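Side-chain contacts in tRNA (Adenine(22)-N(1))-methyltransferase (Mycoplasma capricolum subsp. capricolum, PDB 6QE6), which probably methylates N1 of adenine 22 in tRNA and binds the cofactor product S-adenosyl-L-homocysteine: residues Q28-I33 with A47-Y52; T119-L124 with R146-S151; Q194-N199 with R238-V243. All coordinates share one frame; numbering follows the deposited sequence.

In the fold
The chain follows the class I methyltransferase fold, a mixed sheet with helices on both faces, extended by a C-terminal pair of long helices. Contact 1 joins helices 24-31 and 48-55 close to the bound S-adenosyl-L-homocysteine. Contact 2, its centre about 22 Å away across the middle of the chain, joins helices 117-124 and 143-151. Contact 3 lies about 28 Å from contact 1 and about 23 Å from contact 2, centre to centre, and ties the turn before helix 200-217 to helix 225-244. The contacts follow one another along the chain without overlap. The first two lie among the helices packed on the cofactor-binding sheet; the third involves the C-terminal helices.

Contact 1 (Q28-I33 with A47-Y52); sequences QVAKLI and AYLPIY
Ala30 packs against Tyr52 where helix 24-31 passes helix 48-55, its CB 3.8 Å from Tyr52 CE2 and approaching the ring obliquely. Tyr52 has its CG anti to the backbone N (chi1 179°), which sends the ring across toward helix 24-31. The small methyl of Ala30 suits this place because it lets the broad ring lie close to the helix backbone; the two backbones come as near as 7.6 Å between Ala30 CA and Leu49 CA. Leu49 meets the same methyl more loosely with its CD1, and its other branch faces Val29, with CD2 4.1 Å from Val29 CG1. There the two branched side chains cross at about a right angle. Val29, Leu49 and Ala30 are buried; Val29 and Leu49 also touch Thr111 of strand 109-115.

Toward solvent the contact is looser. Lys31 points away from the other helix and reaches back to Gln28, NZ to OE1 at 3.0 Å, in a weak hydrogen bond that stays within segment 28-33. Tyr52 is partly exposed, and Met21 and Leu22 pack on it.

One helical turn before Val29 comes Arg25, which binds S-adenosyl-L-homocysteine, and the side chain of Leu49 lies about 6 Å from that ligand. With no hydrogen bond between the two segments, their direct contact is purely apolar, and probably rests on fit and the burial of hydrocarbon beside the cofactor.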
loop_
_atom_site.group_PDB
_atom_site.type_symbol
_atom_site.label_atom_id
_atom_site.label_comp_id
_atom_site.label_asym_id
_atom_site.label_seq_id
_atom_site.Cartn_x
_atom_site.Cartn_y
_atom_site.Cartn_z
ATOM N N GLN A 28 9.378 -5.725 -3.500
ATOM C CA GLN A 28 9.162 -5.687 -2.058
ATOM C C GLN A 28 7.823 -6.304 -1.701
ATOM O O GLN A 28 7.727 -7.046 -0.721
ATOM C CB GLN A 28 9.270 -4.259 -1.527
ATOM C CG GLN A 28 10.663 -3.616 -1.706
ATOM C CD GLN A 28 11.793 -4.591 -1.444
ATOM O OE1 GLN A 28 12.591 -4.896 -2.336
ATOM N NE2 GLN A 28 11.860 -5.099 -0.229
ATOM N N VAL A 29 6.788 -6.035 -2.506
ATOM C CA VAL A 29 5.501 -6.700 -2.328
ATOM C C VAL A 29 5.628 -8.220 -2.507
ATOM O O VAL A 29 5.013 -9.006 -1.767
ATOM C CB VAL A 29 4.462 -6.103 -3.296
ATOM C CG1 VAL A 29 3.214 -6.963 -3.324
ATOM C CG2 VAL A 29 4.111 -4.704 -2.889
ATOM N N ALA A 30 6.416 -8.664 -3.493
ATOM C CA ALA A 30 6.477 -10.093 -3.788
ATOM C C ALA A 30 7.157 -10.880 -2.670
ATOM O O ALA A 30 6.802 -12.044 -2.434
ATOM C CB ALA A 30 7.189 -10.323 -5.122
ATOM N N LYS A 31 8.114 -10.271 -1.960
ATOM C CA LYS A 31 8.770 -10.978 -0.862
ATOM C C LYS A 31 7.792 -11.365 0.243
ATOM O O LYS A 31 8.009 -12.364 0.936
ATOM C CB LYS A 31 9.901 -10.131 -0.279
ATOM C CG LYS A 31 10.981 -9.826 -1.277
ATOM C CD LYS A 31 12.298 -9.563 -0.596
ATOM C CE LYS A 31 13.262 -9.045 -1.605
ATOM N NZ LYS A 31 12.613 -7.848 -2.180
ATOM N N LEU A 32 6.719 -10.599 0.423
ATOM C CA LEU A 32 5.760 -10.859 1.490
ATOM C C LEU A 32 4.756 -11.963 1.155
ATOM O O LEU A 32 3.931 -12.300 2.013
ATOM C CB LEU A 32 5.003 -9.568 1.835
ATOM C CG LEU A 32 5.895 -8.379 2.203
ATOM C CD1 LEU A 32 5.159 -7.031 2.236
ATOM C CD2 LEU A 32 6.591 -8.665 3.532
ATOM N N ILE A 33 4.786 -12.519 -0.054
ATOM C CA ILE A 33 3.735 -13.419 -0.531
ATOM C C ILE A 33 4.337 -14.786 -0.814
ATOM O O ILE A 33 5.196 -14.928 -1.701
ATOM C CB ILE A 33 3.040 -12.893 -1.794
ATOM C CG1 ILE A 33 2.382 -11.555 -1.522
ATOM C CG2 ILE A 33 2.014 -13.914 -2.280
ATOM C CD1 ILE A 33 1.556 -11.073 -2.660
ATOM N N ALA A 47 0.115 -6.603 -15.411
ATOM C CA ALA A 47 0.009 -7.919 -14.782
ATOM C C ALA A 47 1.362 -8.591 -14.579
ATOM O O ALA A 47 1.421 -9.810 -14.385
ATOM C CB ALA A 47 -0.913 -8.847 -15.580
ATOM N N TYR A 48 2.452 -7.815 -14.612
ATOM C CA TYR A 48 3.771 -8.384 -14.355
ATOM C C TYR A 48 3.910 -8.896 -12.921
ATOM O O TYR A 48 4.640 -9.862 -12.683
ATOM C CB TYR A 48 4.858 -7.351 -14.673
ATOM C CG TYR A 48 5.080 -7.131 -16.164
ATOM C CD1 TYR A 48 5.346 -8.200 -17.008
ATOM C CD2 TYR A 48 5.026 -5.857 -16.721
ATOM C CE1 TYR A 48 5.549 -8.020 -18.369
ATOM C CE2 TYR A 48 5.232 -5.659 -18.083
ATOM C CZ TYR A 48 5.493 -6.750 -18.906
ATOM O OH TYR A 48 5.703 -6.579 -20.265
ATOM N N LEU A 49 3.218 -8.279 -11.949
ATOM C CA LEU A 49 3.258 -8.826 -10.592
ATOM C C LEU A 49 2.495 -10.147 -10.488
ATOM O O LEU A 49 3.059 -11.118 -9.946
ATOM C CB LEU A 49 2.760 -7.785 -9.579
ATOM C CG LEU A 49 2.584 -8.259 -8.126
ATOM C CD1 LEU A 49 3.910 -8.679 -7.521
ATOM C CD2 LEU A 49 1.925 -7.178 -7.238
ATOM N N PRO A 50 1.244 -10.270 -10.965
ATOM C CA PRO A 50 0.623 -11.608 -10.992
ATOM C C PRO A 50 1.451 -12.641 -11.732
ATOM O O PRO A 50 1.581 -13.777 -11.257
ATOM C CB PRO A 50 -0.723 -11.354 -11.686
ATOM C CG PRO A 50 -1.059 -9.960 -11.342
ATOM C CD PRO A 50 0.265 -9.221 -11.307
ATOM N N ILE A 51 2.013 -12.275 -12.889
ATOM C CA ILE A 51 2.840 -13.201 -13.660
ATOM C C ILE A 51 4.038 -13.660 -12.837
ATOM O O ILE A 51 4.301 -14.860 -12.713
ATOM C CB ILE A 51 3.268 -12.548 -14.989
ATOM C CG1 ILE A 51 2.081 -12.491 -15.954
ATOM C CG2 ILE A 51 4.452 -13.282 -15.615
ATOM C CD1 ILE A 51 2.242 -11.458 -17.034
ATOM N N TYR A 52 4.775 -12.716 -12.246
ATOM C CA TYR A 52 5.919 -13.080 -11.410
ATOM C C TYR A 52 5.516 -14.043 -10.294
ATOM O O TYR A 52 6.177 -15.070 -10.074
ATOM C CB TYR A 52 6.555 -11.824 -10.813
ATOM C CG TYR A 52 7.732 -12.117 -9.917
ATOM C CD1 TYR A 52 9.026 -12.115 -10.436
ATOM C CD2 TYR A 52 7.559 -12.405 -8.554
ATOM C CE1 TYR A 52 10.130 -12.387 -9.642
ATOM C CE2 TYR A 52 8.666 -12.687 -7.734
ATOM C CZ TYR A 52 9.955 -12.669 -8.295
ATOM O OH TYR A 52 11.077 -12.928 -7.535
#

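Contact 2 (T119-L124 with R146-S151); sequences TILEIL and RLWAVS
Leu124 and Trp148 make a CH-pi contact: Leu124 CD1 sits 4.0 Å from the centroid of the six-membered ring of Trp148, only 12° off the ring normal. The rest of the leucine follows the same indole. Its CB lies 4.1 Å from Trp148 CZ2, and its CD2 is equally near to Trp148 CH2, so the branched side chain spreads across one face and not merely at a single point. Trp148 reaches this position because its CG is anti to the backbone N (chi1 -177°), carrying the indole out from helix 143-151 toward helix 117-124.

Plain apolar packing adds Leu121, one turn earlier. Its CD1 touches Trp148 CD1 at 4.0 Å, approaching the five-membered ring obliquely, and comes equally close to Trp148 CB; the two side chains slide past each other in opposite directions. Leu121 and Leu124, three residues apart, thus both direct their methyls to the one indole.

Both helices follow parallel strands of the sheet, 109-115 and 133-138, in the Rossmann-like fold of class I methyltransferases, and they pack side by side on the sheet face. Ile120 and Leu124 also rest on strand 133-138, whereas Ile123, on another side of helix 117-124, touches S-adenosyl-L-homocysteine.

The polar link runs through water. Trp148 NE1 donates to a water at 2.9 Å, which lies in the plane of the indole at its edge and in turn donates to Leu124 O at 2.8 Å. A buried tryptophan thereby finds a partner for its one polar hydrogen while its face remains against hydrocarbon. Around the same indole, Tyr154 packs edge-to-face and His152 meets it with its ring plane turned about 45°.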
loop_
_atom_site.group_PDB
_atom_site.type_symbol
_atom_site.label_atom_id
_atom_site.label_comp_id
_atom_site.label_asym_id
_atom_site.label_seq_id
_atom_site.Cartn_x
_atom_site.Cartn_y
_atom_site.Cartn_z
ATOM N N THR A 119 -7.342 7.260 -2.900
ATOM C CA THR A 119 -7.922 6.248 -3.786
ATOM C C THR A 119 -7.982 4.884 -3.112
ATOM O O THR A 119 -8.974 4.159 -3.245
ATOM C CB THR A 119 -7.099 6.142 -5.072
ATOM O OG1 THR A 119 -6.852 7.449 -5.593
ATOM C CG2 THR A 119 -7.831 5.291 -6.126
ATOM N N ILE A 120 -6.913 4.517 -2.400
ATOM C CA ILE A 120 -6.822 3.197 -1.796
ATOM C C ILE A 120 -7.856 3.048 -0.691
ATOM O O ILE A 120 -8.554 2.032 -0.605
ATOM C CB ILE A 120 -5.397 2.952 -1.277
ATOM C CG1 ILE A 120 -4.432 2.744 -2.450
ATOM C CG2 ILE A 120 -5.387 1.742 -0.375
ATOM C CD1 ILE A 120 -2.998 2.842 -2.057
ATOM N N LEU A 121 -7.977 4.065 0.167
ATOM C CA LEU A 121 -8.963 4.011 1.236
ATOM C C LEU A 121 -10.368 3.829 0.674
ATOM O O LEU A 121 -11.159 3.052 1.217
ATOM C CB LEU A 121 -8.873 5.273 2.091
ATOM C CG LEU A 121 -9.854 5.432 3.260
ATOM C CD1 LEU A 121 -9.613 4.374 4.319
ATOM C CD2 LEU A 121 -9.730 6.828 3.874
ATOM N N GLU A 122 -10.693 4.519 -0.424
ATOM C CA GLU A 122 -12.014 4.367 -1.029
ATOM C C GLU A 122 -12.233 2.946 -1.547
ATOM O O GLU A 122 -13.316 2.374 -1.379
ATOM C CB GLU A 122 -12.195 5.386 -2.159
ATOM C CG GLU A 122 -13.300 5.024 -3.187
ATOM C CD GLU A 122 -12.755 4.378 -4.506
ATOM O OE1 GLU A 122 -11.619 4.744 -4.956
ATOM O OE2 GLU A 122 -13.480 3.518 -5.098
ATOM N N ILE A 123 -11.223 2.364 -2.196
ATOM C CA ILE A 123 -11.307 0.960 -2.591
ATOM C C ILE A 123 -11.572 0.071 -1.380
ATOM O O ILE A 123 -12.349 -0.895 -1.455
ATOM C CB ILE A 123 -10.025 0.548 -3.328
ATOM C CG1 ILE A 123 -9.934 1.319 -4.653
ATOM C CG2 ILE A 123 -9.958 -0.991 -3.510
ATOM C CD1 ILE A 123 -8.741 0.940 -5.496
ATOM N N LEU A 124 -10.963 0.395 -0.233
ATOM C CA LEU A 124 -11.142 -0.453 0.940
ATOM C C LEU A 124 -12.562 -0.416 1.505
ATOM O O LEU A 124 -12.916 -1.301 2.299
ATOM C CB LEU A 124 -10.123 -0.070 2.016
ATOM C CG LEU A 124 -8.693 -0.431 1.631
ATOM C CD1 LEU A 124 -7.686 0.112 2.634
ATOM C CD2 LEU A 124 -8.588 -1.939 1.518
ATOM N N ARG A 146 -3.591 3.497 8.105
ATOM C CA ARG A 146 -3.303 2.938 9.416
ATOM C C ARG A 146 -4.496 3.126 10.354
ATOM O O ARG A 146 -4.831 2.227 11.135
ATOM C CB ARG A 146 -2.026 3.571 9.981
ATOM C CG ARG A 146 -0.741 3.034 9.322
ATOM C CD ARG A 146 0.563 3.476 10.010
ATOM N NE ARG A 146 0.771 4.880 9.745
ATOM C CZ ARG A 146 1.701 5.388 8.943
ATOM N NH1 ARG A 146 2.587 4.619 8.322
ATOM N NH2 ARG A 146 1.741 6.696 8.788
ATOM N N LEU A 147 -5.161 4.281 10.265
ATOM C CA LEU A 147 -6.382 4.523 11.023
ATOM C C LEU A 147 -7.444 3.495 10.673
ATOM O O LEU A 147 -8.144 2.976 11.550
ATOM C CB LEU A 147 -6.892 5.930 10.714
ATOM C CG LEU A 147 -7.586 6.803 11.761
ATOM C CD1 LEU A 147 -7.094 6.508 13.179
ATOM C CD2 LEU A 147 -7.327 8.270 11.402
ATOM N N TRP A 148 -7.582 3.211 9.382
ATOM C CA TRP A 148 -8.493 2.181 8.925
ATOM C C TRP A 148 -8.168 0.837 9.567
ATOM O O TRP A 148 -9.048 0.189 10.148
ATOM C CB TRP A 148 -8.429 2.092 7.407
ATOM C CG TRP A 148 -9.377 1.106 6.855
ATOM C CD1 TRP A 148 -10.710 1.289 6.633
ATOM C CD2 TRP A 148 -9.079 -0.235 6.453
ATOM N NE1 TRP A 148 -11.262 0.141 6.114
ATOM C CE2 TRP A 148 -10.283 -0.812 5.995
ATOM C CE3 TRP A 148 -7.915 -1.007 6.435
ATOM C CZ2 TRP A 148 -10.351 -2.125 5.502
ATOM C CZ3 TRP A 148 -7.986 -2.311 5.955
ATOM C CH2 TRP A 148 -9.202 -2.856 5.497
ATOM N N ALA A 149 -6.904 0.408 9.491
ATOM C CA ALA A 149 -6.528 -0.858 10.119
ATOM C C ALA A 149 -6.825 -0.837 11.611
ATOM O O ALA A 149 -7.388 -1.789 12.149
ATOM C CB ALA A 149 -5.049 -1.180 9.882
ATOM N N VAL A 150 -6.453 0.242 12.296
ATOM C CA VAL A 150 -6.633 0.291 13.746
ATOM C C VAL A 150 -8.116 0.263 14.108
ATOM O O VAL A 150 -8.549 -0.503 14.977
ATOM C CB VAL A 150 -5.935 1.534 14.323
ATOM C CG1 VAL A 150 -6.316 1.722 15.803
ATOM C CG2 VAL A 150 -4.423 1.397 14.161
ATOM N N SER A 151 -8.917 1.096 13.447
ATOM C CA SER A 151 -10.319 1.207 13.798
ATOM C C SER A 151 -11.097 -0.071 13.513
ATOM O O SER A 151 -12.167 -0.263 14.102
ATOM C CB SER A 151 -10.952 2.381 13.053
ATOM O OG SER A 151 -11.039 2.094 11.670
HETATM O O HOH W 1 -13.796 -0.537 4.855
#

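Contact 3 (Q194-N199 with R238-V243); sequences QFFNKN and RKYIDV
The ring of Phe196 takes the hydroxyl end of Tyr240 from an oblique direction, while Phe195 CB lies over one of its faces, 4.0 Å above the plane and displaced toward the rim. Tyr240 OH comes within 3.6 Å of Phe196 CD2, and equally near to Phe196 CB. Tyr202 meets the Phe196 ring at about 40° between planes, and Phe190 meets that of Tyr240 at about 45°, so the pair belongs to a larger aromatic cluster. With CG anti to its backbone N (chi1 -180°), Tyr240 extends from helix 225-244 far enough to bring its hydroxyl to the phenylalanine. Tyrosine suits this place because its ring can share the apolar cluster while the buried OH forms a hydrogen bond with Gly191 O.

On its exposed side the contact is thin. Asn197 OD1 and Val243 O stand 4.0 Å apart, two acceptors with no bond between them. Here the backbone does the joining, through hydrogen bonds between Lys198 and Ile244.

Phe196 to Asn199 form a type II beta turn, closed by a weak bond from Asn199 N to Phe196 O. Asn199 then serves as N-cap of helix 200-217, its OD1 accepting from Tyr202 N. The turn thus leads into helix 200-217 and lies against the C-terminal part of helix 225-244, at the base of the hairpin these two helices form, consistent with the coiled-coil-like C-terminal extension of TrmK enzymes.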
loop_
_atom_site.group_PDB
_atom_site.type_symbol
_atom_site.label_atom_id
_atom_site.label_comp_id
_atom_site.label_asym_id
_atom_site.label_seq_id
_atom_site.Cartn_x
_atom_site.Cartn_y
_atom_site.Cartn_z
ATOM N N GLN A 194 8.441 0.043 15.546
ATOM C CA GLN A 194 8.911 -1.287 15.198
ATOM C C GLN A 194 9.496 -1.382 13.789
ATOM O O GLN A 194 10.550 -1.990 13.591
ATOM C CB GLN A 194 7.735 -2.244 15.374
ATOM C CG GLN A 194 7.786 -3.469 14.548
ATOM C CD GLN A 194 6.617 -4.392 14.835
ATOM O OE1 GLN A 194 5.483 -3.940 15.064
ATOM N NE2 GLN A 194 6.892 -5.699 14.856
ATOM N N PHE A 195 8.827 -0.780 12.806
ATOM C CA PHE A 195 9.241 -0.897 11.416
ATOM C C PHE A 195 10.181 0.220 10.971
ATOM O O PHE A 195 10.831 0.082 9.923
ATOM C CB PHE A 195 8.007 -0.939 10.501
ATOM C CG PHE A 195 6.983 -1.985 10.899
ATOM C CD1 PHE A 195 7.290 -3.342 10.849
ATOM C CD2 PHE A 195 5.712 -1.610 11.327
ATOM C CE1 PHE A 195 6.349 -4.313 11.226
ATOM C CE2 PHE A 195 4.760 -2.588 11.704
ATOM C CZ PHE A 195 5.087 -3.933 11.652
ATOM N N PHE A 196 10.301 1.307 11.742
ATOM C CA PHE A 196 11.086 2.445 11.288
ATOM C C PHE A 196 12.203 2.891 12.227
ATOM O O PHE A 196 12.894 3.854 11.893
ATOM C CB PHE A 196 10.156 3.631 10.983
ATOM C CG PHE A 196 9.189 3.345 9.869
ATOM C CD1 PHE A 196 9.636 3.253 8.555
ATOM C CD2 PHE A 196 7.844 3.111 10.136
ATOM C CE1 PHE A 196 8.748 2.948 7.523
ATOM C CE2 PHE A 196 6.951 2.816 9.106
ATOM C CZ PHE A 196 7.410 2.732 7.794
ATOM N N ASN A 197 12.424 2.214 13.358
ATOM C CA ASN A 197 13.564 2.524 14.223
ATOM C C ASN A 197 14.864 2.578 13.431
ATOM O O ASN A 197 15.198 1.640 12.696
ATOM C CB ASN A 197 13.711 1.478 15.335
ATOM C CG ASN A 197 12.705 1.653 16.442
ATOM O OD1 ASN A 197 12.456 2.768 16.898
ATOM N ND2 ASN A 197 12.117 0.540 16.890
ATOM N N LYS A 198 15.609 3.678 13.608
ATOM C CA LYS A 198 16.944 3.840 13.031
ATOM C C LYS A 198 16.919 3.907 11.509
ATOM O O LYS A 198 17.916 3.579 10.862
ATOM C CB LYS A 198 17.899 2.719 13.472
ATOM C CG LYS A 198 17.863 2.379 14.963
ATOM C CD LYS A 198 18.310 3.566 15.825
ATOM C CE LYS A 198 18.785 3.121 17.211
ATOM N NZ LYS A 198 18.643 4.211 18.216
ATOM N N ASN A 199 15.801 4.326 10.916
ATOM C CA ASN A 199 15.655 4.314 9.457
ATOM C C ASN A 199 16.098 5.666 8.901
ATOM O O ASN A 199 15.318 6.625 8.871
ATOM C CB ASN A 199 14.218 3.987 9.068
ATOM C CG ASN A 199 14.044 3.780 7.581
ATOM O OD1 ASN A 199 14.533 4.571 6.772
ATOM N ND2 ASN A 199 13.318 2.728 7.207
ATOM N N ARG A 238 8.906 16.183 14.682
ATOM C CA ARG A 238 10.121 16.238 15.479
ATOM C C ARG A 238 10.045 15.267 16.647
ATOM O O ARG A 238 11.036 14.615 16.990
ATOM C CB ARG A 238 10.348 17.667 15.975
ATOM C CG ARG A 238 11.471 17.781 16.983
ATOM C CD ARG A 238 12.764 17.335 16.354
ATOM N NE ARG A 238 13.072 18.166 15.194
ATOM C CZ ARG A 238 13.809 17.762 14.161
ATOM N NH1 ARG A 238 14.306 16.525 14.133
ATOM N NH2 ARG A 238 14.043 18.594 13.151
ATOM N N LYS A 239 8.878 15.161 17.281
ATOM C CA LYS A 239 8.717 14.159 18.326
ATOM C C LYS A 239 8.933 12.764 17.761
ATOM O O LYS A 239 9.730 11.981 18.297
ATOM C CB LYS A 239 7.338 14.291 18.990
ATOM C CG LYS A 239 7.231 15.516 19.889
ATOM C CD LYS A 239 5.934 15.576 20.690
ATOM C CE LYS A 239 5.467 17.029 20.893
ATOM N NZ LYS A 239 4.030 17.146 21.297
ATOM N N TYR A 240 8.256 12.446 16.651
ATOM C CA TYR A 240 8.375 11.102 16.094
ATOM C C TYR A 240 9.805 10.818 15.656
ATOM O O TYR A 240 10.333 9.729 15.913
ATOM C CB TYR A 240 7.401 10.902 14.931
ATOM C CG TYR A 240 7.483 9.518 14.323
ATOM C CD1 TYR A 240 6.738 8.462 14.838
ATOM C CD2 TYR A 240 8.326 9.258 13.234
ATOM C CE1 TYR A 240 6.807 7.178 14.275
ATOM C CE2 TYR A 240 8.413 7.977 12.660
ATOM C CZ TYR A 240 7.648 6.943 13.188
ATOM O OH TYR A 240 7.730 5.689 12.636
ATOM N N ILE A 241 10.456 11.786 15.001
ATOM C CA ILE A 241 11.865 11.614 14.668
ATOM C C ILE A 241 12.654 11.243 15.915
ATOM O O ILE A 241 13.459 10.304 15.907
ATOM C CB ILE A 241 12.435 12.881 14.003
ATOM C CG1 ILE A 241 11.820 13.096 12.620
ATOM C CG2 ILE A 241 13.950 12.753 13.849
ATOM C CD1 ILE A 241 12.402 14.279 11.868
ATOM N N ASP A 242 12.408 11.951 17.023
ATOM C CA ASP A 242 13.201 11.715 18.229
ATOM C C ASP A 242 13.019 10.298 18.758
ATOM O O ASP A 242 13.959 9.711 19.311
ATOM C CB ASP A 242 12.846 12.737 19.308
ATOM C CG ASP A 242 13.412 14.130 19.014
ATOM O OD1 ASP A 242 13.002 15.078 19.720
ATOM O OD2 ASP A 242 14.253 14.294 18.083
ATOM N N VAL A 243 11.839 9.718 18.560
ATOM C CA VAL A 243 11.578 8.379 19.072
ATOM C C VAL A 243 12.294 7.307 18.242
ATOM O O VAL A 243 12.814 6.328 18.791
ATOM C CB VAL A 243 10.062 8.145 19.116
ATOM C CG1 VAL A 243 9.788 6.718 19.444
ATOM C CG2 VAL A 243 9.433 9.084 20.126
#